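Local coordinates for protein toluene, o-xylene monooxygenase oxygenase subunit (Pseudomonas stutzeri, PDB 2INC) that forms part of the oxygenase component of a multicomponent monooxygenase that probably hydroxylates aromatic compounds such as toluene and o-xylene, at residues F125-M130 against E197-A202; Y118-Y123 against P190-F195; T149-D154 against A214-T219; E224-Q229 against E294-A299. One frame throughout, in Å; residues are numbered along the deposited sequence.

Overall arrangement
All four contacts join helices of one all-helical chain. Contacts 1 and 2 both pair helix 121-138 with helix 190-202, on adjoining parts of each, and their centres are about 11 Å apart. Contact 3 pairs helix 142-172 with helix 208-237 and lies about 2 Å from the centre of the chain. Contact 4 pairs helix 208-237 with helix 274-299. Along the sequence contacts 1, 2 and 3 interleave; contact 4 opens after they have closed. Contacts 2 and 4 touch directly, with centres about 10 Å apart, whereas the centres of contacts 3 and 4 are about 18 Å apart. The set thus ties helices of the ferritin-clan family region to one another and, through contact 4, to helix 274-299.

Contact 1: F125-M130 against E197-A202; sequences FHALQM and ELIEKA
Ile-199 sets both of its branches against the methyl of Ala-127. Its CG1 lies 3.4 Å from Ala-127 CB, tighter than an ordinary van der Waals contact. The other branch, CG2, stands 4.0 Å from Ala-127 CB. One small methyl is therefore met by two carbons of the isoleucine. This follows from the first torsion: CG1 is anti to the backbone N (chi1 -162°), and CG2 falls between that N and the carbonyl carbon. Beyond CG1, the CD1 methyl of Ile-199 reaches Leu-128 CD2 at 4.1 Å. The Leu-128 and Ile-199 side chains cross at about a right angle, so they touch by their methyl ends rather than lying alongside.

The small alanine lets the backbones come close: the CA atoms of Ala-127 and Ile-199 are 6.9 Å apart. No hydrogen bond spans the contact. Within segment 197-202, Lys-201 NZ makes a 2.8 Å salt bridge to Glu-197 OE2, which offers the lone pair turned away from its partner oxygen. Glu-197 OE1 has a second partner in Lys-291.

This is plain apolar packing between helix 121-138 and helix 190-202. Helix 208-237 closes in on both: Ile-199 also touches Ile-215 and Thr-219, and Leu-128 touches Lys-220. Leu-128 packs as well on His-155 of helix 142-172, and His-126 and Glu-200 bond to another protein chain.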
loop_
_atom_site.group_PDB
_atom_site.type_symbol
_atom_site.label_atom_id
_atom_site.label_comp_id
_atom_site.label_asym_id
_atom_site.label_seq_id
_atom_site.Cartn_x
_atom_site.Cartn_y
_atom_site.Cartn_z
ATOM N N PHE B 125 14.032 -13.653 -29.790
ATOM C CA PHE B 125 13.278 -13.533 -28.528
ATOM C C PHE B 125 11.898 -12.966 -28.790
ATOM O O PHE B 125 10.937 -13.402 -28.145
ATOM C CB PHE B 125 14.023 -12.652 -27.469
ATOM C CG PHE B 125 15.323 -13.246 -26.966
ATOM C CD1 PHE B 125 16.318 -12.400 -26.424
ATOM C CD2 PHE B 125 15.567 -14.606 -26.999
ATOM C CE1 PHE B 125 17.522 -12.887 -25.943
ATOM C CE2 PHE B 125 16.785 -15.128 -26.531
ATOM C CZ PHE B 125 17.768 -14.269 -25.991
ATOM N N HIS B 126 11.776 -12.022 -29.742
ATOM C CA HIS B 126 10.449 -11.551 -30.100
ATOM C C HIS B 126 9.611 -12.654 -30.773
ATOM O O HIS B 126 8.437 -12.782 -30.473
ATOM C CB HIS B 126 10.485 -10.316 -31.000
ATOM C CG HIS B 126 9.118 -9.733 -31.227
ATOM N ND1 HIS B 126 8.380 -9.158 -30.216
ATOM C CD2 HIS B 126 8.326 -9.729 -32.321
ATOM C CE1 HIS B 126 7.202 -8.780 -30.690
ATOM N NE2 HIS B 126 7.152 -9.099 -31.974
ATOM N N ALA B 127 10.232 -13.505 -31.586
ATOM C CA ALA B 127 9.527 -14.648 -32.190
ATOM C C ALA B 127 9.057 -15.605 -31.088
ATOM O O ALA B 127 7.971 -16.146 -31.182
ATOM C CB ALA B 127 10.452 -15.385 -33.173
ATOM N N LEU B 128 9.821 -15.746 -30.013
ATOM C CA LEU B 128 9.352 -16.569 -28.894
ATOM C C LEU B 128 8.177 -15.915 -28.169
ATOM O O LEU B 128 7.252 -16.621 -27.681
ATOM C CB LEU B 128 10.493 -16.830 -27.904
ATOM C CG LEU B 128 11.648 -17.725 -28.361
ATOM C CD1 LEU B 128 12.656 -17.791 -27.201
ATOM C CD2 LEU B 128 11.132 -19.098 -28.727
ATOM N N GLN B 129 8.246 -14.597 -28.001
ATOM C CA GLN B 129 7.169 -13.788 -27.427
ATOM C C GLN B 129 5.900 -14.038 -28.209
ATOM O O GLN B 129 4.856 -14.262 -27.653
ATOM C CB GLN B 129 7.572 -12.318 -27.539
ATOM C CG GLN B 129 6.562 -11.307 -26.942
ATOM C CD GLN B 129 7.079 -9.916 -27.093
ATOM O OE1 GLN B 129 8.282 -9.734 -27.305
ATOM N NE2 GLN B 129 6.173 -8.910 -27.033
ATOM N N MET B 130 5.982 -13.986 -29.528
ATOM C CA MET B 130 4.838 -14.298 -30.365
ATOM C C MET B 130 4.354 -15.740 -30.222
ATOM O O MET B 130 3.137 -16.014 -30.181
ATOM C CB MET B 130 5.218 -14.067 -31.826
ATOM C CG MET B 130 5.430 -12.593 -32.120
ATOM S SD MET B 130 6.189 -12.468 -33.776
ATOM C CE MET B 130 4.835 -12.965 -34.861
ATOM N N GLU B 197 14.423 -20.871 -39.514
ATOM C CA GLU B 197 13.530 -21.873 -40.108
ATOM C C GLU B 197 12.699 -22.530 -39.038
ATOM O O GLU B 197 11.485 -22.643 -39.191
ATOM C CB GLU B 197 14.336 -22.950 -40.876
ATOM C CG GLU B 197 13.442 -24.045 -41.504
ATOM C CD GLU B 197 14.177 -24.974 -42.456
ATOM O OE1 GLU B 197 15.434 -24.940 -42.559
ATOM O OE2 GLU B 197 13.483 -25.787 -43.085
ATOM N N LEU B 198 13.349 -22.995 -37.971
ATOM C CA LEU B 198 12.642 -23.613 -36.857
ATOM C C LEU B 198 11.496 -22.716 -36.302
ATOM O O LEU B 198 10.337 -23.121 -36.258
ATOM C CB LEU B 198 13.632 -23.884 -35.746
ATOM C CG LEU B 198 13.001 -24.417 -34.448
ATOM C CD1 LEU B 198 12.127 -25.709 -34.610
ATOM C CD2 LEU B 198 14.084 -24.610 -33.400
ATOM N N ILE B 199 11.831 -21.496 -35.896
ATOM C CA ILE B 199 10.821 -20.623 -35.312
ATOM C C ILE B 199 9.779 -20.168 -36.378
ATOM O O ILE B 199 8.602 -20.099 -36.046
ATOM C CB ILE B 199 11.439 -19.432 -34.536
ATOM C CG1 ILE B 199 10.394 -18.802 -33.583
ATOM C CG2 ILE B 199 11.819 -18.340 -35.490
ATOM C CD1 ILE B 199 9.712 -19.786 -32.514
ATOM N N GLU B 200 10.153 -19.846 -37.634
ATOM C CA GLU B 200 9.084 -19.504 -38.585
ATOM C C GLU B 200 8.070 -20.620 -38.786
ATOM O O GLU B 200 6.861 -20.345 -38.866
ATOM C CB GLU B 200 9.623 -19.091 -39.945
ATOM C CG GLU B 200 10.329 -17.734 -39.861
ATOM C CD GLU B 200 10.900 -17.273 -41.214
ATOM O OE1 GLU B 200 10.711 -17.957 -42.253
ATOM O OE2 GLU B 200 11.545 -16.209 -41.213
ATOM N N LYS B 201 8.550 -21.868 -38.912
ATOM C CA LYS B 201 7.632 -23.011 -39.044
ATOM C C LYS B 201 6.817 -23.271 -37.793
ATOM O O LYS B 201 5.585 -23.505 -37.880
ATOM C CB LYS B 201 8.383 -24.287 -39.443
ATOM C CG LYS B 201 8.914 -24.171 -40.899
ATOM C CD LYS B 201 9.624 -25.467 -41.315
ATOM C CE LYS B 201 9.865 -25.365 -42.831
ATOM N NZ LYS B 201 10.754 -26.462 -43.423
ATOM N N ALA B 202 7.489 -23.239 -36.636
ATOM C CA ALA B 202 6.806 -23.419 -35.337
ATOM C C ALA B 202 5.707 -22.356 -35.147
ATOM O O ALA B 202 4.651 -22.658 -34.642
ATOM C CB ALA B 202 7.788 -23.415 -34.165
#

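Contact 2: Y118-Y123 against P190-F195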
loop_
_atom_site.group_PDB
_atom_site.type_symbol
_atom_site.label_atom_id
_atom_site.label_comp_id
_atom_site.label_asym_id
_atom_site.label_seq_id
_atom_site.Cartn_x
_atom_site.Cartn_y
_atom_site.Cartn_z
ATOM N N TYR B 118 25.051 -12.215 -30.642
ATOM C CA TYR B 118 24.225 -11.702 -29.526
ATOM C C TYR B 118 23.097 -10.758 -29.921
ATOM O O TYR B 118 21.921 -11.067 -29.732
ATOM C CB TYR B 118 25.145 -11.111 -28.424
ATOM C CG TYR B 118 24.328 -10.450 -27.320
ATOM C CD1 TYR B 118 24.329 -9.069 -27.152
ATOM C CD2 TYR B 118 23.541 -11.216 -26.489
ATOM C CE1 TYR B 118 23.567 -8.457 -26.161
ATOM C CE2 TYR B 118 22.757 -10.611 -25.496
ATOM C CZ TYR B 118 22.795 -9.244 -25.341
ATOM O OH TYR B 118 22.040 -8.653 -24.346
ATOM N N THR B 119 23.417 -9.615 -30.509
ATOM C CA THR B 119 22.376 -8.656 -30.740
ATOM C C THR B 119 21.222 -9.092 -31.684
ATOM O O THR B 119 20.068 -8.635 -31.471
ATOM C CB THR B 119 22.929 -7.282 -31.057
ATOM O OG1 THR B 119 23.703 -7.386 -32.217
ATOM C CG2 THR B 119 23.844 -6.807 -29.880
ATOM N N PRO B 120 21.489 -9.949 -32.709
ATOM C CA PRO B 120 20.353 -10.396 -33.526
ATOM C C PRO B 120 19.335 -11.223 -32.797
ATOM O O PRO B 120 18.244 -11.434 -33.314
ATOM C CB PRO B 120 20.988 -11.244 -34.637
ATOM C CG PRO B 120 22.392 -10.789 -34.703
ATOM C CD PRO B 120 22.773 -10.409 -33.297
ATOM N N ALA B 121 19.659 -11.675 -31.599
ATOM C CA ALA B 121 18.695 -12.396 -30.791
ATOM C C ALA B 121 17.434 -11.554 -30.458
ATOM O O ALA B 121 16.448 -12.129 -30.009
ATOM C CB ALA B 121 19.344 -12.916 -29.522
ATOM N N ARG B 122 17.419 -10.236 -30.730
ATOM C CA ARG B 122 16.181 -9.488 -30.511
ATOM C C ARG B 122 15.051 -10.087 -31.390
ATOM O O ARG B 122 13.882 -10.131 -30.974
ATOM C CB ARG B 122 16.366 -7.975 -30.702
ATOM C CG ARG B 122 16.359 -7.464 -32.151
ATOM C CD ARG B 122 16.226 -5.945 -32.131
ATOM N NE ARG B 122 16.300 -5.412 -33.508
ATOM C CZ ARG B 122 17.412 -4.971 -34.046
ATOM N NH1 ARG B 122 18.519 -4.944 -33.301
ATOM N NH2 ARG B 122 17.410 -4.502 -35.286
ATOM N N TYR B 123 15.404 -10.565 -32.587
ATOM C CA TYR B 123 14.411 -11.214 -33.468
ATOM C C TYR B 123 13.975 -12.550 -32.867
ATOM O O TYR B 123 12.782 -12.866 -32.747
ATOM C CB TYR B 123 14.949 -11.330 -34.924
ATOM C CG TYR B 123 15.107 -9.941 -35.507
ATOM C CD1 TYR B 123 14.006 -9.280 -36.031
ATOM C CD2 TYR B 123 16.331 -9.266 -35.487
ATOM C CE1 TYR B 123 14.101 -7.998 -36.516
ATOM C CE2 TYR B 123 16.412 -7.911 -35.978
ATOM C CZ TYR B 123 15.305 -7.326 -36.482
ATOM O OH TYR B 123 15.299 -6.004 -36.963
ATOM N N PRO B 190 24.266 -17.753 -42.175
ATOM C CA PRO B 190 24.038 -19.184 -42.024
ATOM C C PRO B 190 23.870 -19.558 -40.568
ATOM O O PRO B 190 23.113 -20.523 -40.304
ATOM C CB PRO B 190 25.339 -19.837 -42.521
ATOM C CG PRO B 190 26.023 -18.745 -43.365
ATOM C CD PRO B 190 25.467 -17.445 -42.990
ATOM N N ALA B 191 24.566 -18.852 -39.640
ATOM C CA ALA B 191 24.531 -19.261 -38.214
ATOM C C ALA B 191 23.123 -19.183 -37.659
ATOM O O ALA B 191 22.797 -19.929 -36.713
ATOM C CB ALA B 191 25.448 -18.413 -37.344
ATOM N N TRP B 192 22.296 -18.315 -38.238
ATOM C CA TRP B 192 20.921 -18.121 -37.700
ATOM C C TRP B 192 19.817 -18.807 -38.499
ATOM O O TRP B 192 18.645 -18.787 -38.085
ATOM C CB TRP B 192 20.575 -16.645 -37.700
ATOM C CG TRP B 192 21.292 -15.901 -36.628
ATOM C CD1 TRP B 192 22.392 -15.124 -36.802
ATOM C CD2 TRP B 192 20.958 -15.835 -35.225
ATOM N NE1 TRP B 192 22.788 -14.573 -35.594
ATOM C CE2 TRP B 192 21.935 -15.008 -34.608
ATOM C CE3 TRP B 192 19.943 -16.400 -34.428
ATOM C CZ2 TRP B 192 21.917 -14.703 -33.235
ATOM C CZ3 TRP B 192 19.936 -16.104 -33.036
ATOM C CH2 TRP B 192 20.916 -15.253 -32.465
ATOM N N GLN B 193 20.174 -19.410 -39.628
ATOM C CA GLN B 193 19.155 -19.995 -40.479
ATOM C C GLN B 193 18.460 -21.257 -39.922
ATOM O O GLN B 193 17.280 -21.464 -40.202
ATOM C CB GLN B 193 19.689 -20.182 -41.898
ATOM C CG GLN B 193 19.845 -18.870 -42.735
ATOM C CD GLN B 193 18.987 -17.751 -42.212
ATOM O OE1 GLN B 193 17.767 -17.708 -42.499
ATOM N NE2 GLN B 193 19.589 -16.822 -41.417
ATOM N N GLY B 194 19.163 -22.094 -39.169
ATOM C CA GLY B 194 18.534 -23.206 -38.434
ATOM C C GLY B 194 17.471 -22.628 -37.539
ATOM O O GLY B 194 16.317 -22.998 -37.664
ATOM N N PHE B 195 17.836 -21.728 -36.615
ATOM C CA PHE B 195 16.810 -21.083 -35.758
ATOM C C PHE B 195 15.680 -20.383 -36.463
ATOM O O PHE B 195 14.523 -20.465 -36.046
ATOM C CB PHE B 195 17.442 -20.106 -34.755
ATOM C CG PHE B 195 17.991 -20.825 -33.514
ATOM C CD1 PHE B 195 19.351 -20.790 -33.213
ATOM C CD2 PHE B 195 17.142 -21.622 -32.736
ATOM C CE1 PHE B 195 19.862 -21.542 -32.117
ATOM C CE2 PHE B 195 17.618 -22.332 -31.667
ATOM C CZ PHE B 195 19.016 -22.290 -31.354
#
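The indole of Trp-192 takes Pro-120 CB 3.5 Å above its plane, displaced toward the rim of the ring. The approach is oblique, and the Pro-120 and Trp-192 side chains cross at about a right angle. Pro-120 CB is 3.8 Å from Trp-192 CZ2, while Pro-120 CG stands 3.9 Å from Trp-192 NE1. At the far end of the six-membered ring, Trp-192 CH2 meets the Ala-121 backbone N at 3.9 Å and Ala-121 CB at 4.1 Å. The ring of Tyr-296 meets the same indole edge-to-face, and Val-185 and Leu-227 also touch it.

Trp-192 carries its ring with CG anti to the carbonyl carbon (chi1 -74°), and the CB bond points at the other segment. Pro-120 is presented by a type I beta turn from Tyr-118 to Ala-121. Just beyond the turn, Arg-122 NH2 bonds to Tyr-123 OH at 3.1 Å, with the hydroxyl tilted out of the guanidinium plane. Arg-122 NH1 forms a salt bridge with Glu-182, and the Tyr-123 ring stacks with Trp-186.

With an alanine here instead of Trp-192, Pro-120 and Ala-121 would probably face a gap, and the carbonyl of Arg-116 would lose its indole donor.

Chemically the contact is apolar, joining helix 190-202 to the turn at the N-terminal side of helix 121-138. The one polar atom of the indole, Trp-192 NE1, is satisfied by a hydrogen bond to Arg-116 O, which is likely to fix how the ring is turned.

Contact 3: T149-D154 against A214-T219; sequences TYETAD and AINLVT
Glu-151 and Asn-216 face each other from two helical segments, and their CA atoms, 10.0 Å apart, are the nearest pair. Segment 149-154 is ordinary helix. Segment 214-219 contains a wider pi-type turn, in which Thr-219 N reaches back to Ala-214 O at 2.8 Å. The hydroxyl of Thr-219 donates to that carbonyl too, with Thr-219 OG1 2.7 Å from Ala-214 O. The two donors come from opposite faces of the carbonyl plane, so this oxygen is gripped twice.

The wide backbone gap is bridged by side chains. Glu-151 has CG anti to its own N (chi1 167°) and is extended beyond it, which carries the carboxylate across to Asn-216. The two side chains arrive from opposite directions with their flat ends nearly coplanar, 21° apart. Asn-216 ND2 donates to Glu-151 OE1 at 3.0 Å, using the syn lone pair of that oxygen, and the oxygen lies in the amide plane. The N-H points fairly straight, at 153°. Glu-151 OE2 stands 2.6 Å from Asn-216 OD1.

Both side chains are buried near the middle of the chain, a polar pair within the ferritin-like helices. Helix 241-268 adds Ser-261, which bonds to Asn-216 ND2, and Trp-260, weakly bonded to Glu-151 OE1. Helix 121-138 contributes Ser-132 against Glu-151, and Ile-215 packs on Ile-199 of helix 190-202.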
loop_
_atom_site.group_PDB
_atom_site.type_symbol
_atom_site.label_atom_id
_atom_site.label_comp_id
_atom_site.label_asym_id
_atom_site.label_seq_id
_atom_site.Cartn_x
_atom_site.Cartn_y
_atom_site.Cartn_z
ATOM N N THR B 149 0.906 -16.527 -20.456
ATOM C CA THR B 149 0.880 -15.077 -20.208
ATOM C C THR B 149 2.188 -14.630 -19.575
ATOM O O THR B 149 2.836 -13.769 -20.094
ATOM C CB THR B 149 -0.320 -14.645 -19.269
ATOM O OG1 THR B 149 -1.583 -15.098 -19.856
ATOM C CG2 THR B 149 -0.350 -13.048 -19.136
ATOM N N TYR B 150 2.579 -15.244 -18.460
ATOM C CA TYR B 150 3.788 -14.785 -17.738
ATOM C C TYR B 150 5.056 -15.147 -18.532
ATOM O O TYR B 150 6.033 -14.419 -18.517
ATOM C CB TYR B 150 3.809 -15.325 -16.287
ATOM C CG TYR B 150 2.517 -14.940 -15.565
ATOM C CD1 TYR B 150 1.793 -15.897 -14.848
ATOM C CD2 TYR B 150 1.989 -13.648 -15.679
ATOM C CE1 TYR B 150 0.592 -15.557 -14.214
ATOM C CE2 TYR B 150 0.723 -13.301 -15.060
ATOM C CZ TYR B 150 0.060 -14.288 -14.313
ATOM O OH TYR B 150 -1.185 -13.999 -13.700
ATOM N N GLU B 151 4.988 -16.205 -19.326
ATOM C CA GLU B 151 6.137 -16.591 -20.140
ATOM C C GLU B 151 6.287 -15.577 -21.277
ATOM O O GLU B 151 7.381 -15.205 -21.672
ATOM C CB GLU B 151 5.906 -18.017 -20.662
ATOM C CG GLU B 151 6.890 -18.452 -21.795
ATOM C CD GLU B 151 6.619 -19.887 -22.279
ATOM O OE1 GLU B 151 6.271 -20.733 -21.437
ATOM O OE2 GLU B 151 6.818 -20.145 -23.486
ATOM N N THR B 152 5.176 -15.139 -21.813
ATOM C CA THR B 152 5.223 -14.109 -22.884
ATOM C C THR B 152 5.904 -12.842 -22.354
ATOM O O THR B 152 6.736 -12.218 -23.054
ATOM C CB THR B 152 3.815 -13.801 -23.418
ATOM O OG1 THR B 152 3.285 -15.029 -23.960
ATOM C CG2 THR B 152 3.885 -12.812 -24.553
ATOM N N ALA B 153 5.480 -12.429 -21.153
ATOM C CA ALA B 153 6.065 -11.255 -20.496
ATOM C C ALA B 153 7.561 -11.465 -20.329
ATOM O O ALA B 153 8.344 -10.536 -20.520
ATOM C CB ALA B 153 5.381 -11.007 -19.169
ATOM N N ASP B 154 7.973 -12.657 -19.884
ATOM C CA ASP B 154 9.426 -12.955 -19.814
ATOM C C ASP B 154 10.128 -12.855 -21.150
ATOM O O ASP B 154 11.259 -12.369 -21.209
ATOM C CB ASP B 154 9.664 -14.353 -19.264
ATOM C CG ASP B 154 9.202 -14.497 -17.824
ATOM O OD1 ASP B 154 8.988 -15.666 -17.403
ATOM O OD2 ASP B 154 9.031 -13.473 -17.093
ATOM N N ALA B 214 6.022 -27.599 -29.981
ATOM C CA ALA B 214 6.995 -26.981 -30.823
ATOM C C ALA B 214 7.709 -25.837 -30.127
ATOM O O ALA B 214 8.945 -25.737 -30.225
ATOM C CB ALA B 214 6.379 -26.562 -32.193
ATOM N N ILE B 215 6.975 -24.993 -29.399
ATOM C CA ILE B 215 7.603 -23.799 -28.782
ATOM C C ILE B 215 8.262 -24.144 -27.449
ATOM O O ILE B 215 9.412 -23.805 -27.214
ATOM C CB ILE B 215 6.557 -22.696 -28.515
ATOM C CG1 ILE B 215 5.907 -22.238 -29.805
ATOM C CG2 ILE B 215 7.207 -21.529 -27.776
ATOM C CD1 ILE B 215 6.901 -21.645 -30.759
ATOM N N ASN B 216 7.537 -24.822 -26.580
ATOM C CA ASN B 216 8.030 -24.949 -25.213
ATOM C C ASN B 216 8.865 -26.181 -25.059
ATOM O O ASN B 216 9.776 -26.227 -24.185
ATOM C CB ASN B 216 6.889 -25.001 -24.197
ATOM C CG ASN B 216 6.541 -23.597 -23.630
ATOM O OD1 ASN B 216 6.686 -22.608 -24.321
ATOM N ND2 ASN B 216 6.085 -23.539 -22.386
ATOM N N LEU B 217 8.535 -27.222 -25.826
ATOM C CA LEU B 217 9.249 -28.487 -25.550
ATOM C C LEU B 217 10.453 -28.653 -26.439
ATOM O O LEU B 217 11.395 -29.352 -26.061
ATOM C CB LEU B 217 8.323 -29.719 -25.612
ATOM C CG LEU B 217 7.153 -29.776 -24.619
ATOM C CD1 LEU B 217 6.431 -31.113 -24.680
ATOM C CD2 LEU B 217 7.599 -29.474 -23.274
ATOM N N VAL B 218 10.442 -27.991 -27.595
ATOM C CA VAL B 218 11.489 -28.206 -28.583
ATOM C C VAL B 218 12.274 -26.934 -28.844
ATOM O O VAL B 218 13.480 -26.906 -28.620
ATOM C CB VAL B 218 10.937 -28.788 -29.928
ATOM C CG1 VAL B 218 12.058 -28.892 -30.981
ATOM C CG2 VAL B 218 10.276 -30.183 -29.665
ATOM N N THR B 219 11.609 -25.891 -29.324
ATOM C CA THR B 219 12.323 -24.676 -29.696
ATOM C C THR B 219 13.003 -24.000 -28.487
ATOM O O THR B 219 14.215 -23.701 -28.502
ATOM C CB THR B 219 11.360 -23.744 -30.357
ATOM O OG1 THR B 219 10.871 -24.404 -31.520
ATOM C CG2 THR B 219 12.047 -22.454 -30.781
#

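Contact 4: E224-Q229 against E294-A299; sequences EEALLQ and EAYCSA
Ala-226 and Leu-227 carry this segment's side of the contact with Tyr-296 and Cys-297, and the backbone that carries them is a widened turn of helix. Glu-224 O accepts from both Leu-228 N at 2.9 Å and Gln-229 N at 3.0 Å, the latter marking a pi-type turn. The carboxylates of Glu-224 and Glu-225 pair instead with basic residues of their own chain, among them Arg-258 and Lys-251. Next comes Ala-226, whose CB points at the other helix. Its methyl lies 3.7 Å from Tyr-296 CD2 and 4.0 Å from Cys-297 SG. The CA atoms of Ala-226 and Cys-297 are the nearest across the contact, at 6.6 Å.

The axes of segments 224-229 and 294-299 run in roughly the same direction, 32° apart, and approach to 10.3 Å. Helix 208-237, part of the ferritin-like family region, thus packs on helix 274-299 through a small residue.

Leu-227 follows with a CH-pi contact. Its CD1 methyl sits over one face of the Tyr-296 ring, 3.9 Å from the ring centroid and 17° off the normal. The Leu-227 and Tyr-296 side chains cross at about a right angle. Tyr-296 reaches it because CG stands anti to the backbone N (chi1 -178°), which carries the ring across to segment 224-229. The hydroxyl of Tyr-296 bonds to Phe-117 O, which holds the far end of the ring. A serine in place of Tyr-296 would probably leave Leu-227 CD1 without its aromatic face and the Phe-117 carbonyl without this donor. Cys-297 packs also on Ala-306 and Ile-307 of helix 303-319.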
loop_
_atom_site.group_PDB
_atom_site.type_symbol
_atom_site.label_atom_id
_atom_site.label_comp_id
_atom_site.label_asym_id
_atom_site.label_seq_id
_atom_site.Cartn_x
_atom_site.Cartn_y
_atom_site.Cartn_z
ATOM N N GLU B 224 17.505 -21.792 -25.543
ATOM C CA GLU B 224 18.059 -21.451 -24.244
ATOM C C GLU B 224 19.451 -22.036 -24.122
ATOM O O GLU B 224 20.330 -21.393 -23.579
ATOM C CB GLU B 224 17.150 -21.941 -23.125
ATOM C CG GLU B 224 15.804 -21.155 -23.124
ATOM C CD GLU B 224 14.627 -21.963 -22.571
ATOM O OE1 GLU B 224 14.832 -23.105 -22.024
ATOM O OE2 GLU B 224 13.487 -21.441 -22.684
ATOM N N GLU B 225 19.650 -23.254 -24.630
ATOM C CA GLU B 225 20.979 -23.890 -24.547
ATOM C C GLU B 225 22.003 -23.222 -25.469
ATOM O O GLU B 225 23.120 -22.938 -25.053
ATOM C CB GLU B 225 20.899 -25.420 -24.695
ATOM C CG GLU B 225 20.152 -26.136 -23.523
ATOM C CD GLU B 225 20.577 -25.725 -22.085
ATOM O OE1 GLU B 225 21.800 -25.712 -21.780
ATOM O OE2 GLU B 225 19.683 -25.437 -21.233
ATOM N N ALA B 226 21.607 -22.869 -26.678
ATOM C CA ALA B 226 22.517 -22.153 -27.556
ATOM C C ALA B 226 22.837 -20.734 -27.086
ATOM O O ALA B 226 24.013 -20.348 -26.916
ATOM C CB ALA B 226 21.974 -22.156 -29.013
ATOM N N LEU B 227 21.792 -19.952 -26.858
ATOM C CA LEU B 227 21.939 -18.523 -26.661
ATOM C C LEU B 227 22.158 -18.142 -25.225
ATOM O O LEU B 227 22.762 -17.128 -24.954
ATOM C CB LEU B 227 20.720 -17.780 -27.195
ATOM C CG LEU B 227 20.776 -17.420 -28.670
ATOM C CD1 LEU B 227 20.657 -18.662 -29.594
ATOM C CD2 LEU B 227 19.668 -16.473 -28.957
ATOM N N LEU B 228 21.677 -18.913 -24.265
ATOM C CA LEU B 228 21.916 -18.472 -22.898
ATOM C C LEU B 228 23.083 -19.279 -22.360
ATOM O O LEU B 228 24.100 -18.709 -21.959
ATOM C CB LEU B 228 20.659 -18.607 -22.013
ATOM C CG LEU B 228 19.388 -17.921 -22.503
ATOM C CD1 LEU B 228 18.249 -18.110 -21.478
ATOM C CD2 LEU B 228 19.634 -16.444 -22.798
ATOM N N GLN B 229 22.956 -20.593 -22.410
ATOM C CA GLN B 229 23.984 -21.439 -21.863
ATOM C C GLN B 229 25.339 -21.308 -22.583
ATOM O O GLN B 229 26.322 -20.952 -21.949
ATOM C CB GLN B 229 23.518 -22.877 -21.783
ATOM C CG GLN B 229 24.400 -23.750 -20.912
ATOM C CD GLN B 229 24.397 -23.329 -19.478
ATOM O OE1 GLN B 229 23.375 -22.907 -18.941
ATOM N NE2 GLN B 229 25.530 -23.451 -18.833
ATOM N N GLU B 294 23.038 -26.909 -34.541
ATOM C CA GLU B 294 24.192 -27.206 -35.376
ATOM C C GLU B 294 24.691 -25.935 -36.028
ATOM O O GLU B 294 25.874 -25.656 -35.917
ATOM C CB GLU B 294 23.898 -28.316 -36.391
ATOM C CG GLU B 294 23.976 -29.718 -35.719
ATOM C CD GLU B 294 23.267 -30.834 -36.534
ATOM O OE1 GLU B 294 22.954 -30.584 -37.708
ATOM O OE2 GLU B 294 22.973 -31.922 -35.972
ATOM N N ALA B 295 23.802 -25.151 -36.652
ATOM C CA ALA B 295 24.237 -24.019 -37.467
ATOM C C ALA B 295 24.804 -22.902 -36.605
ATOM O O ALA B 295 25.783 -22.247 -36.983
ATOM C CB ALA B 295 23.133 -23.490 -38.268
ATOM N N TYR B 296 24.180 -22.681 -35.448
ATOM C CA TYR B 296 24.569 -21.586 -34.579
ATOM C C TYR B 296 25.859 -21.927 -33.841
ATOM O O TYR B 296 26.822 -21.214 -33.921
ATOM C CB TYR B 296 23.412 -21.266 -33.604
ATOM C CG TYR B 296 23.660 -20.108 -32.653
ATOM C CD1 TYR B 296 23.328 -18.811 -33.013
ATOM C CD2 TYR B 296 24.172 -20.327 -31.382
ATOM C CE1 TYR B 296 23.549 -17.739 -32.162
ATOM C CE2 TYR B 296 24.419 -19.247 -30.495
ATOM C CZ TYR B 296 24.092 -17.958 -30.899
ATOM O OH TYR B 296 24.277 -16.864 -30.069
ATOM N N CYS B 297 25.879 -23.059 -33.161
ATOM C CA CYS B 297 26.985 -23.394 -32.317
ATOM C C CYS B 297 28.234 -23.779 -33.097
ATOM O O CYS B 297 29.329 -23.554 -32.627
ATOM C CB CYS B 297 26.581 -24.506 -31.360
ATOM S SG CYS B 297 25.371 -23.957 -30.117
ATOM N N SER B 298 28.084 -24.316 -34.300
ATOM C CA SER B 298 29.258 -24.687 -35.067
ATOM C C SER B 298 30.038 -23.437 -35.425
ATOM O O SER B 298 31.246 -23.491 -35.638
ATOM C CB SER B 298 28.890 -25.471 -36.329
ATOM O OG SER B 298 28.345 -24.559 -37.274
ATOM N N ALA B 299 29.352 -22.311 -35.487
ATOM C CA ALA B 299 29.986 -21.060 -35.900
ATOM C C ALA B 299 30.673 -20.355 -34.743
ATOM O O ALA B 299 31.477 -19.458 -34.969
ATOM C CB ALA B 299 28.983 -20.145 -36.564
#